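Local coordinates for protein 361aa long hypothetical D-aminopeptidase (Pyrococcus horikoshii, PDB 2DRH) that probably acts as an aminopeptidase and belongs to the S58 family of peptidases, in the DmpA group, at residues I241-T246 and V282-A287; D23-K28 and A245-L250; A107-L112 and V149-V154; T94-T99 and N130-E135; G219-L224 and R354-L359. One frame throughout, in Å; residues are numbered along the deposited sequence.

Interaction 1 (I241-T246 and V282-A287); sequences IMIIAT and VAFSTA
With CG of Phe284 set between its own backbone N and carbonyl carbon (chi1 69°), the ring leans back over the neighbouring strand and lays one face on Ala245. Ala245 CA sits under the ring centre, and Ala245 CB comes 3.6 Å from Phe284 CZ. Ile243 meets the rim: its CG2, anti to the backbone N, approaches Phe284 CE2 at 4.1 Å near the ring plane. The other branch of Ile243 runs alongside Val282, CD1 to CB 3.9 Å. An alanine in place of Phe284 is likely to open a gap above Ala245 and leave Ile243 CG2 without its aromatic neighbour.

Beneath this packing the strands run parallel, 14° apart, and the bonds zigzag between them. Val282 N gives to Met242 O at 2.8 Å, and Ile244 N to Val282 O at 2.7 Å, almost straight. Further along, Phe284 N reaches Ile244 O and Thr246 N makes a bent bond to Phe284 O, before Thr286 N closes the ladder on Thr246 O at 3.0 Å.

The pair forms the two strands of a beta-alpha-beta unit. Its helix 252-268 presses Val258 against Ile244 and Ala283 on one face, while across the sheet Phe284 packs on Pro57 and, in the adjoining strand 65-73, on Val67 and Ala69.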
# COMPACT_ATOMS: atom_id res chain seq x y z
N ILE A 241 11.37 -8.53 14.59
CA ILE A 241 11.94 -7.97 13.38
C ILE A 241 12.63 -9.11 12.65
O ILE A 241 13.39 -9.87 13.25
CB ILE A 241 12.99 -6.87 13.69
CG1 ILE A 241 12.35 -5.75 14.53
CG2 ILE A 241 13.57 -6.33 12.39
CD1 ILE A 241 11.16 -5.06 13.85
N MET A 242 12.36 -9.24 11.36
CA MET A 242 12.97 -10.30 10.57
C MET A 242 13.80 -9.67 9.47
O MET A 242 13.30 -8.90 8.67
CB MET A 242 11.89 -11.21 9.98
CG MET A 242 11.21 -12.08 11.03
SD MET A 242 9.46 -12.39 10.73
CE MET A 242 8.79 -10.84 11.36
N ILE A 243 15.09 -9.99 9.46
CA ILE A 243 15.99 -9.45 8.45
C ILE A 243 16.38 -10.58 7.51
O ILE A 243 16.98 -11.57 7.93
CB ILE A 243 17.25 -8.85 9.09
CG1 ILE A 243 16.86 -7.77 10.10
CG2 ILE A 243 18.16 -8.25 8.01
CD1 ILE A 243 16.09 -6.61 9.51
N ILE A 244 16.04 -10.42 6.24
CA ILE A 244 16.35 -11.44 5.25
C ILE A 244 17.43 -10.96 4.29
O ILE A 244 17.40 -9.81 3.81
CB ILE A 244 15.11 -11.81 4.42
CG1 ILE A 244 13.89 -12.01 5.33
CG2 ILE A 244 15.39 -13.07 3.60
CD1 ILE A 244 14.08 -13.04 6.40
N ALA A 245 18.38 -11.84 4.01
CA ALA A 245 19.46 -11.52 3.08
C ALA A 245 19.58 -12.67 2.08
O ALA A 245 19.34 -13.83 2.43
CB ALA A 245 20.78 -11.35 3.83
N THR A 246 19.93 -12.34 0.84
CA THR A 246 20.11 -13.34 -0.20
C THR A 246 21.09 -12.85 -1.25
O THR A 246 21.27 -11.65 -1.43
CB THR A 246 18.77 -13.69 -0.91
OG1 THR A 246 19.01 -14.70 -1.90
CG2 THR A 246 18.19 -12.45 -1.60
N VAL A 282 12.42 -7.22 6.67
CA VAL A 282 13.19 -6.42 5.72
C VAL A 282 14.08 -7.37 4.91
O VAL A 282 14.88 -8.12 5.48
CB VAL A 282 14.05 -5.37 6.44
CG1 VAL A 282 14.94 -4.66 5.44
CG2 VAL A 282 13.14 -4.35 7.14
N ALA A 283 13.95 -7.34 3.59
CA ALA A 283 14.74 -8.20 2.73
C ALA A 283 15.60 -7.41 1.76
O ALA A 283 15.17 -6.37 1.24
CB ALA A 283 13.83 -9.13 1.96
N PHE A 284 16.81 -7.89 1.52
CA PHE A 284 17.73 -7.23 0.60
C PHE A 284 18.61 -8.25 -0.11
O PHE A 284 18.84 -9.35 0.40
CB PHE A 284 18.59 -6.20 1.34
CG PHE A 284 19.59 -6.80 2.30
CD1 PHE A 284 20.83 -7.26 1.85
CD2 PHE A 284 19.32 -6.86 3.67
CE1 PHE A 284 21.78 -7.78 2.74
CE2 PHE A 284 20.25 -7.38 4.57
CZ PHE A 284 21.49 -7.84 4.10
N SER A 285 19.10 -7.87 -1.28
CA SER A 285 19.97 -8.74 -2.06
C SER A 285 21.34 -8.10 -2.20
O SER A 285 21.46 -6.88 -2.25
CB SER A 285 19.37 -8.99 -3.45
OG SER A 285 20.27 -9.68 -4.29
N THR A 286 22.37 -8.93 -2.24
CA THR A 286 23.74 -8.44 -2.38
C THR A 286 24.17 -8.56 -3.84
O THR A 286 25.27 -8.17 -4.21
CB THR A 286 24.71 -9.28 -1.55
OG1 THR A 286 24.61 -10.66 -1.95
CG2 THR A 286 24.39 -9.17 -0.06
N ALA A 287 23.28 -9.11 -4.66
CA ALA A 287 23.57 -9.33 -6.08
C ALA A 287 23.72 -8.07 -6.94
O ALA A 287 24.52 -8.06 -7.88
CB ALA A 287 22.52 -10.24 -6.68

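Interaction 2 (D23-K28 and A245-L250); sequences DVKGVK and ATDAPL
Val24, the first residue of a type II beta turn that ends at Val27, packs on Ala245 and the backbone of Thr246 at the end of strand 240-246, while Lys25 takes Asp247. The turn, with Gly26 as its third residue, is closed by Val27 N to Val24 O at 3.0 Å.

The two methyls of Val24 share the work. CG1 lies anti to the backbone N (chi1 178°) and rests on the peptide between Thr246 and Asp247, 4.0 Å from Thr246 C. CG2 settles on the preceding residue, 3.7 Å from Ala245 O, and also touches Ala245 CB. Val27 adds its own CG2 to the same methyl, 4.2 Å from Ala245 CB, so two valines of the turn bear on one small side chain.

Asp247 is met through its aliphatic part. Lys25 bends at chi2 and chi4 and crosses it at about a right angle, bringing CE to 3.4 Å from Asp247 CB. The charged ends do not pair: Lys25 NZ and Asp247 OD2 stay 4.8 Å apart, a separation at which any attraction would probably be weak and long-range. NZ instead bonds to Thr286 OG1, and Asp247 OD1 takes the N-H of Thr200, so each polar end is drawn to a different part of the fold.

The chain leaves the strand through an ST turn that spans Asp247: Thr246 OG1, which also bonds to Thr200 O, accepts from Ala248 N at 3.1 Å with an angle of 160° at the hydrogen.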
# COMPACT_ATOMS: atom_id res chain seq x y z
N ASP A 23 26.04 -16.38 5.97
CA ASP A 23 26.42 -17.38 4.99
C ASP A 23 26.27 -16.67 3.65
O ASP A 23 26.73 -17.15 2.61
CB ASP A 23 25.52 -18.61 5.06
CG ASP A 23 25.96 -19.59 6.13
OD1 ASP A 23 27.18 -19.82 6.24
OD2 ASP A 23 25.10 -20.14 6.85
N VAL A 24 25.59 -15.53 3.68
CA VAL A 24 25.43 -14.71 2.49
C VAL A 24 26.74 -13.91 2.51
O VAL A 24 26.90 -12.99 3.31
CB VAL A 24 24.22 -13.76 2.61
CG1 VAL A 24 24.11 -12.88 1.36
CG2 VAL A 24 22.94 -14.57 2.78
N LYS A 25 27.68 -14.31 1.66
CA LYS A 25 28.99 -13.68 1.61
C LYS A 25 28.96 -12.16 1.64
O LYS A 25 28.27 -11.52 0.84
CB LYS A 25 29.76 -14.15 0.37
CG LYS A 25 29.24 -13.60 -0.94
CD LYS A 25 27.98 -14.33 -1.40
CE LYS A 25 27.24 -13.55 -2.48
NZ LYS A 25 26.64 -12.31 -1.91
N GLY A 26 29.71 -11.58 2.57
CA GLY A 26 29.77 -10.13 2.68
C GLY A 26 28.95 -9.59 3.84
O GLY A 26 29.30 -8.57 4.42
N VAL A 27 27.85 -10.28 4.16
CA VAL A 27 26.99 -9.84 5.26
C VAL A 27 27.73 -10.03 6.59
O VAL A 27 28.41 -11.04 6.79
CB VAL A 27 25.66 -10.64 5.28
CG1 VAL A 27 24.84 -10.28 6.52
CG2 VAL A 27 24.86 -10.33 4.03
N LYS A 28 27.60 -9.06 7.48
CA LYS A 28 28.25 -9.12 8.78
C LYS A 28 27.33 -8.65 9.91
O LYS A 28 26.47 -7.79 9.70
CB LYS A 28 29.53 -8.28 8.75
CG LYS A 28 30.59 -8.84 7.78
CD LYS A 28 31.71 -7.85 7.52
CE LYS A 28 32.46 -7.50 8.79
NZ LYS A 28 33.38 -6.34 8.57
N ALA A 245 18.38 -11.84 4.01
CA ALA A 245 19.46 -11.52 3.08
C ALA A 245 19.58 -12.67 2.08
O ALA A 245 19.34 -13.83 2.43
CB ALA A 245 20.78 -11.35 3.83
N THR A 246 19.93 -12.34 0.84
CA THR A 246 20.11 -13.34 -0.20
C THR A 246 21.09 -12.85 -1.25
O THR A 246 21.27 -11.65 -1.43
CB THR A 246 18.77 -13.69 -0.91
OG1 THR A 246 19.01 -14.70 -1.90
CG2 THR A 246 18.19 -12.45 -1.60
N ASP A 247 21.73 -13.79 -1.94
CA ASP A 247 22.67 -13.44 -2.98
C ASP A 247 22.01 -13.64 -4.35
O ASP A 247 22.66 -13.57 -5.39
CB ASP A 247 23.95 -14.28 -2.85
CG ASP A 247 23.70 -15.78 -3.01
OD1 ASP A 247 22.55 -16.23 -2.80
OD2 ASP A 247 24.66 -16.51 -3.31
N ALA A 248 20.70 -13.88 -4.33
CA ALA A 248 19.96 -14.07 -5.57
C ALA A 248 19.60 -12.70 -6.15
O ALA A 248 19.19 -11.80 -5.42
CB ALA A 248 18.68 -14.88 -5.29
N PRO A 249 19.77 -12.53 -7.47
CA PRO A 249 19.45 -11.24 -8.10
C PRO A 249 17.94 -11.02 -8.12
O PRO A 249 17.19 -11.82 -8.69
CB PRO A 249 20.04 -11.39 -9.50
CG PRO A 249 19.88 -12.86 -9.77
CD PRO A 249 20.33 -13.47 -8.45
N LEU A 250 17.50 -9.94 -7.50
CA LEU A 250 16.07 -9.61 -7.41
C LEU A 250 15.83 -8.10 -7.36
O LEU A 250 16.57 -7.38 -6.71
CB LEU A 250 15.47 -10.23 -6.15
CG LEU A 250 15.57 -11.74 -5.93
CD1 LEU A 250 15.32 -12.04 -4.44
CD2 LEU A 250 14.57 -12.47 -6.80

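Interaction 3 (A107-L112 and V149-V154)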
# COMPACT_ATOMS: atom_id res chain seq x y z
N ALA A 107 19.81 5.61 18.42
CA ALA A 107 20.35 4.77 17.36
C ALA A 107 20.59 5.59 16.10
O ALA A 107 21.61 5.45 15.45
CB ALA A 107 19.40 3.61 17.07
N VAL A 108 19.62 6.43 15.77
CA VAL A 108 19.75 7.29 14.60
C VAL A 108 20.95 8.22 14.79
O VAL A 108 21.77 8.41 13.88
CB VAL A 108 18.47 8.14 14.40
CG1 VAL A 108 18.74 9.31 13.45
CG2 VAL A 108 17.36 7.26 13.85
N GLU A 109 21.08 8.80 15.98
CA GLU A 109 22.19 9.70 16.26
C GLU A 109 23.52 8.98 16.05
O GLU A 109 24.40 9.49 15.35
CB GLU A 109 22.10 10.22 17.69
CG GLU A 109 20.92 11.14 17.95
CD GLU A 109 21.13 12.54 17.43
OE1 GLU A 109 21.54 12.69 16.26
OE2 GLU A 109 20.88 13.51 18.18
N GLY A 110 23.66 7.80 16.64
CA GLY A 110 24.90 7.04 16.51
C GLY A 110 25.17 6.60 15.09
O GLY A 110 26.29 6.70 14.59
N LEU A 111 24.14 6.10 14.42
CA LEU A 111 24.26 5.66 13.05
C LEU A 111 24.76 6.81 12.18
O LEU A 111 25.66 6.65 11.35
CB LEU A 111 22.90 5.16 12.54
CG LEU A 111 22.82 4.69 11.09
CD1 LEU A 111 23.93 3.67 10.81
CD2 LEU A 111 21.46 4.09 10.83
N LEU A 112 24.17 7.99 12.37
CA LEU A 112 24.60 9.15 11.60
C LEU A 112 26.05 9.48 11.93
O LEU A 112 26.79 9.95 11.06
CB LEU A 112 23.71 10.36 11.89
CG LEU A 112 22.30 10.34 11.30
CD1 LEU A 112 21.56 11.61 11.70
CD2 LEU A 112 22.38 10.23 9.78
N VAL A 149 21.02 2.85 25.95
CA VAL A 149 21.81 2.70 24.74
C VAL A 149 22.45 4.05 24.47
O VAL A 149 21.78 5.08 24.53
CB VAL A 149 20.93 2.36 23.52
CG1 VAL A 149 21.74 2.51 22.25
CG2 VAL A 149 20.39 0.94 23.65
N LYS A 150 23.75 4.05 24.17
CA LYS A 150 24.45 5.30 23.88
C LYS A 150 24.83 5.32 22.41
O LYS A 150 25.04 4.27 21.79
CB LYS A 150 25.70 5.45 24.75
CG LYS A 150 25.42 5.53 26.24
CD LYS A 150 26.67 5.92 27.02
CE LYS A 150 26.94 7.43 26.96
NZ LYS A 150 27.02 7.97 25.56
N ARG A 151 24.92 6.52 21.85
CA ARG A 151 25.28 6.67 20.45
C ARG A 151 26.57 5.91 20.09
O ARG A 151 26.63 5.30 19.03
CB ARG A 151 25.41 8.16 20.09
CG ARG A 151 26.36 8.97 20.95
CD ARG A 151 26.08 10.46 20.78
NE ARG A 151 26.11 10.86 19.38
CZ ARG A 151 25.51 11.94 18.90
NH1 ARG A 151 24.82 12.74 19.72
NH2 ARG A 151 25.59 12.23 17.61
N GLU A 152 27.56 5.94 20.97
CA GLU A 152 28.83 5.24 20.70
C GLU A 152 28.60 3.74 20.55
O GLU A 152 29.35 3.06 19.85
CB GLU A 152 29.86 5.43 21.82
CG GLU A 152 30.01 6.83 22.36
CD GLU A 152 29.01 7.13 23.45
OE1 GLU A 152 27.82 7.33 23.14
OE2 GLU A 152 29.42 7.16 24.63
N HIS A 153 27.57 3.23 21.23
CA HIS A 153 27.25 1.81 21.17
C HIS A 153 26.91 1.40 19.75
O HIS A 153 27.23 0.29 19.32
CB HIS A 153 26.09 1.49 22.12
CG HIS A 153 26.42 1.66 23.57
ND1 HIS A 153 25.46 1.83 24.54
CD2 HIS A 153 27.61 1.69 24.21
CE1 HIS A 153 26.04 1.95 25.72
NE2 HIS A 153 27.35 1.87 25.55
N VAL A 154 26.28 2.31 19.02
CA VAL A 154 25.89 2.05 17.64
C VAL A 154 27.12 1.96 16.74
O VAL A 154 27.21 1.07 15.88
CB VAL A 154 24.96 3.15 17.10
CG1 VAL A 154 24.58 2.84 15.65
CG2 VAL A 154 23.72 3.25 17.97
O HOH W 1 23.63 15.31 18.25
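Gly110 and Arg151 bring the backbones of helices 104-118 and 151-160 together, with Gly110 CA and Arg151 CA only 4.0 Å apart. A CB on Gly110 would run into both Arg151 O and Val154 CB; without one, the glycine CA makes a C-H...O contact to Arg151 O at 3.5 Å.

Val154 straddles this point. Its CG1, anti to the backbone N (chi1 -180°), reaches Leu111 N at 3.5 Å, while CG2 lies 3.7 Å from Ala107 CA. Cut back to an alanine, Val154 would lose both methyls, and Leu111 N and Ala107 CA would probably be left without the packing they have from this helix.

On the other flank the guanidinium of Arg151 lies flat over Glu109, with Glu109 CB 4.0 Å from Arg151 CZ. The carboxylate stands well out of the guanidinium plane, so water 1 makes the link, donating to Glu109 OE2 at 3.3 Å and accepting from Arg151 NH1 in that plane.

Both charges have firmer partners: Arg151 NH2 with Asp113, Glu109 with Arg147 and Thr106 of the third subunit. The chemistry therefore implies an apolar helix contact bordered by a charged margin, bridged by one water, that continues into the subunit interface.

Interaction 4 (T94-T99 and N130-E135)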
# COMPACT_ATOMS: atom_id res chain seq x y z
N THR A 94 22.55 2.17 4.37
CA THR A 94 23.17 2.30 5.67
C THR A 94 23.15 0.94 6.33
O THR A 94 22.41 0.05 5.92
CB THR A 94 22.35 3.25 6.58
OG1 THR A 94 21.10 2.63 6.90
CG2 THR A 94 22.10 4.60 5.88
N PRO A 95 24.01 0.75 7.34
CA PRO A 95 23.95 -0.56 7.99
C PRO A 95 22.60 -0.60 8.70
O PRO A 95 22.01 0.45 8.99
CB PRO A 95 25.14 -0.53 8.95
CG PRO A 95 25.40 0.91 9.18
CD PRO A 95 25.15 1.54 7.83
N ILE A 96 22.10 -1.80 8.97
CA ILE A 96 20.81 -1.98 9.62
C ILE A 96 20.99 -2.09 11.12
O ILE A 96 21.74 -2.93 11.59
CB ILE A 96 20.11 -3.23 9.09
CG1 ILE A 96 20.15 -3.22 7.55
CG2 ILE A 96 18.67 -3.28 9.60
CD1 ILE A 96 19.63 -4.48 6.91
N ILE A 97 20.29 -1.25 11.85
CA ILE A 97 20.41 -1.20 13.30
C ILE A 97 19.13 -1.62 14.01
O ILE A 97 18.02 -1.22 13.64
CB ILE A 97 20.80 0.23 13.77
CG1 ILE A 97 22.07 0.69 13.05
CG2 ILE A 97 21.00 0.25 15.28
CD1 ILE A 97 23.31 -0.12 13.42
N LEU A 98 19.31 -2.42 15.05
CA LEU A 98 18.21 -2.90 15.86
C LEU A 98 18.51 -2.51 17.30
O LEU A 98 19.67 -2.54 17.73
CB LEU A 98 18.09 -4.42 15.75
CG LEU A 98 18.10 -5.00 14.33
CD1 LEU A 98 17.84 -6.50 14.37
CD2 LEU A 98 17.05 -4.31 13.48
N THR A 99 17.48 -2.11 18.03
CA THR A 99 17.62 -1.73 19.43
C THR A 99 16.25 -1.70 20.09
O THR A 99 15.28 -2.21 19.53
CB THR A 99 18.32 -0.37 19.58
OG1 THR A 99 18.63 -0.16 20.96
CG2 THR A 99 17.43 0.77 19.06
N ASN A 130 19.33 8.09 4.56
CA ASN A 130 18.18 7.41 5.15
C ASN A 130 18.57 6.30 6.14
O ASN A 130 18.67 5.13 5.78
CB ASN A 130 17.32 6.83 4.02
CG ASN A 130 16.03 6.21 4.53
OD1 ASN A 130 15.31 6.82 5.33
ND2 ASN A 130 15.73 5.01 4.06
N PRO A 131 18.80 6.67 7.41
CA PRO A 131 19.17 5.67 8.41
C PRO A 131 18.07 4.65 8.62
O PRO A 131 16.89 5.01 8.71
CB PRO A 131 19.45 6.52 9.65
CG PRO A 131 18.56 7.70 9.46
CD PRO A 131 18.75 8.01 8.01
N LEU A 132 18.45 3.38 8.70
CA LEU A 132 17.49 2.30 8.89
C LEU A 132 17.63 1.71 10.28
O LEU A 132 18.64 1.09 10.61
CB LEU A 132 17.71 1.23 7.83
CG LEU A 132 16.80 0.00 7.78
CD1 LEU A 132 15.33 0.41 7.67
CD2 LEU A 132 17.22 -0.84 6.58
N VAL A 133 16.58 1.90 11.08
CA VAL A 133 16.54 1.43 12.46
C VAL A 133 15.21 0.77 12.77
O VAL A 133 14.15 1.32 12.45
CB VAL A 133 16.72 2.62 13.43
CG1 VAL A 133 16.77 2.13 14.87
CG2 VAL A 133 17.98 3.40 13.08
N LEU A 134 15.26 -0.41 13.38
CA LEU A 134 14.06 -1.14 13.75
C LEU A 134 14.15 -1.55 15.23
O LEU A 134 15.23 -1.49 15.82
CB LEU A 134 13.86 -2.37 12.86
CG LEU A 134 13.49 -1.99 11.42
CD1 LEU A 134 14.75 -1.98 10.56
CD2 LEU A 134 12.48 -2.98 10.86
N GLU A 135 13.04 -1.97 15.82
CA GLU A 135 13.08 -2.28 17.23
C GLU A 135 12.03 -3.21 17.80
O GLU A 135 11.07 -3.58 17.13
CB GLU A 135 13.00 -0.97 18.02
CG GLU A 135 11.84 -0.07 17.59
CD GLU A 135 10.47 -0.74 17.70
OE1 GLU A 135 10.14 -1.26 18.79
OE2 GLU A 135 9.72 -0.73 16.71
O HOH W 2 19.35 2.71 4.48
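Ile97 and Val133 sit at the middle of a parallel strand pair that completes a beta-alpha-beta unit with helix 104-118. Leu132 O receives Ile97 N at 3.1 Å, Ile97 O answers with Leu134 N at 2.9 Å, and Leu134 O takes Thr99 N in its carbonyl plane. At the start of the pair, Thr94 places OG1 between its backbone N and carbonyl carbon (chi1 68°), facing the second segment, where it accepts a rather long, bent bond from Leu132 N at 3.3 Å.

On one face two pairs of side chains lie side by side, pointing the same way. Leu132 CD2 rests 3.9 Å from Ile96 CG1, and Leu98 CD2 reaches Leu134 CB at 3.8 Å. The opposite face carries Ile97 and Val133, where Ile97 also packs on Val154 and Ile158 of helix 151-160.

Further out, toward the C-terminal end of the pair, polar side chains bond outward. Glu135 binds Thr101 through OE1, and Lys79 N and Ser78 OG through OE2; Thr99 OG1 bonds to Gly51 O in the adjoining strand 48-56. At the other end, water 2 bonds to Thr94 OG1 at 3.0 Å and donates to Asn130 O at 2.8 Å.

Interaction 5 (G219-L224 and R354-L359); sequences GVPVGL and RRYGRL
Gly219 begins the first segment against Arg358, whose backbone N takes part in the Schellman motif that ends helix 346-355. The arginine chain runs extended from CG to NE and brings the edge of its guanidinium to the glycine, with Gly219 N in the guanidinium plane. The fit here is modelled too tightly for exact distances to carry weight. Gly219 has positive phi, where a CB would meet the carbonyl oxygen of Ala218, and Arg358 NH1 makes a weak hydrogen bond to that oxygen.

Val220 is the hub. Its CG1, anti to the backbone N (chi1 -177°), lies over one face of Tyr356 as a CH-pi contact, offset toward the rim and 3.7 Å from Tyr356 CD1. CG2 lies alongside the arginine, 3.5 Å from Arg358 CD and near NH1. Val220 and Arg358 slide past each other in opposite directions, and the two methyls of the valine divide between ring and arginine. Ile352 and Met353 of helix 346-355 also pack on Val220.

Pro221 is the centre of an inverse gamma turn and the N-cap of helix 222-225. The turn is closed by Val222 N to Val220 O at 2.6 Å. The proline ring crosses Tyr356 obliquely, CG 4.1 Å from Tyr356 OH, and that hydroxyl bonds to Glu225 beyond the segment. Tyr356 packs on Tyr356, and Pro221 on Arg358, of the fourth subunit, so the contact is part of a subunit interface.

Across from this turn, Gly357 closes the Schellman motif: its N reaches Arg354 O at 2.9 Å, while Arg358 N bonds to Met353 O.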
# COMPACT_ATOMS: atom_id res chain seq x y z
N GLY A 219 5.99 -28.15 14.23
CA GLY A 219 4.65 -28.71 14.30
C GLY A 219 4.17 -29.17 15.67
O GLY A 219 2.98 -29.38 15.87
N VAL A 220 5.10 -29.33 16.60
CA VAL A 220 4.77 -29.80 17.95
C VAL A 220 4.39 -28.64 18.87
O VAL A 220 5.15 -27.67 19.00
CB VAL A 220 5.96 -30.57 18.56
CG1 VAL A 220 5.58 -31.11 19.94
CG2 VAL A 220 6.38 -31.71 17.63
N PRO A 221 3.22 -28.71 19.52
CA PRO A 221 2.78 -27.65 20.43
C PRO A 221 3.60 -27.60 21.72
O PRO A 221 3.08 -27.79 22.82
CB PRO A 221 1.31 -28.00 20.68
CG PRO A 221 1.29 -29.49 20.57
CD PRO A 221 2.18 -29.75 19.37
N VAL A 222 4.89 -27.32 21.55
CA VAL A 222 5.83 -27.24 22.66
C VAL A 222 5.39 -26.23 23.71
O VAL A 222 5.75 -26.34 24.88
CB VAL A 222 7.23 -26.85 22.14
CG1 VAL A 222 8.19 -26.72 23.31
CG2 VAL A 222 7.73 -27.90 21.14
N GLY A 223 4.60 -25.24 23.30
CA GLY A 223 4.13 -24.24 24.24
C GLY A 223 3.21 -24.81 25.30
O GLY A 223 3.37 -24.53 26.49
N LEU A 224 2.24 -25.62 24.86
CA LEU A 224 1.29 -26.25 25.78
C LEU A 224 1.96 -27.27 26.70
O LEU A 224 1.66 -27.33 27.89
CB LEU A 224 0.18 -26.92 24.99
CG LEU A 224 -0.80 -25.97 24.30
CD1 LEU A 224 -1.78 -26.76 23.46
CD2 LEU A 224 -1.52 -25.13 25.35
N ARG A 354 10.34 -36.12 21.08
CA ARG A 354 10.31 -37.58 21.01
C ARG A 354 8.91 -38.14 21.23
O ARG A 354 8.50 -39.08 20.55
CB ARG A 354 11.28 -38.20 22.02
CG ARG A 354 12.71 -38.37 21.49
CD ARG A 354 13.50 -39.34 22.36
NE ARG A 354 13.81 -38.79 23.67
CZ ARG A 354 14.93 -38.13 23.96
NH1 ARG A 354 15.85 -37.94 23.02
NH2 ARG A 354 15.12 -37.65 25.18
N ARG A 355 8.17 -37.57 22.18
CA ARG A 355 6.81 -38.03 22.46
C ARG A 355 5.92 -37.88 21.22
O ARG A 355 4.95 -38.62 21.06
CB ARG A 355 6.20 -37.23 23.62
CG ARG A 355 4.72 -37.54 23.87
CD ARG A 355 4.08 -36.57 24.86
NE ARG A 355 4.47 -36.82 26.25
CZ ARG A 355 4.12 -37.90 26.94
NH1 ARG A 355 3.36 -38.83 26.37
NH2 ARG A 355 4.52 -38.05 28.20
N TYR A 356 6.26 -36.93 20.36
CA TYR A 356 5.48 -36.72 19.14
C TYR A 356 6.16 -37.32 17.92
O TYR A 356 5.90 -36.90 16.79
CB TYR A 356 5.21 -35.23 18.93
CG TYR A 356 4.20 -34.66 19.90
CD1 TYR A 356 4.53 -34.41 21.23
CD2 TYR A 356 2.90 -34.38 19.49
CE1 TYR A 356 3.59 -33.89 22.13
CE2 TYR A 356 1.95 -33.86 20.37
CZ TYR A 356 2.31 -33.62 21.68
OH TYR A 356 1.36 -33.09 22.54
N GLY A 357 7.03 -38.29 18.15
CA GLY A 357 7.74 -38.96 17.07
C GLY A 357 8.41 -38.04 16.07
O GLY A 357 8.29 -38.26 14.86
N ARG A 358 9.12 -37.03 16.56
CA ARG A 358 9.81 -36.09 15.69
C ARG A 358 11.18 -35.72 16.26
O ARG A 358 11.31 -34.71 16.95
CB ARG A 358 8.99 -34.82 15.52
CG ARG A 358 7.60 -35.04 15.00
CD ARG A 358 6.90 -33.72 14.81
NE ARG A 358 5.48 -33.91 14.52
CZ ARG A 358 4.62 -32.91 14.39
NH1 ARG A 358 5.02 -31.66 14.53
NH2 ARG A 358 3.35 -33.17 14.12
N LEU A 359 12.18 -36.54 15.97
CA LEU A 359 13.53 -36.27 16.46
C LEU A 359 14.52 -37.27 15.88
O LEU A 359 14.95 -38.18 16.63
CB LEU A 359 13.54 -36.33 17.99
CG LEU A 359 14.78 -35.77 18.69
CD1 LEU A 359 15.00 -34.33 18.27
CD2 LEU A 359 14.60 -35.86 20.20

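In the fold
Interactions 1 and 2 share Ala245 and Thr246 and touch directly, with Ser285 OG 2.6 Å from Ala248 O. Interactions 3 and 4 also meet, Leu111 CD2 coming 3.4 Å from Pro131 CB, and helix 104-118 follows strand 96-100 in the chain. The two groups join where the sheets face each other: Phe284 CE2 packs 3.8 Å from Ile96 CD1. Interaction 5 stands apart, its nearest atoms about 17 Å from interaction 1 and about 30 Å from interaction 3. Relatives such as DmpA cut their own chain before a nucleophilic serine; if the same holds here, the site would probably lie at the start of strand 240-246, beside interaction 1 and just after the unmodelled 234-238.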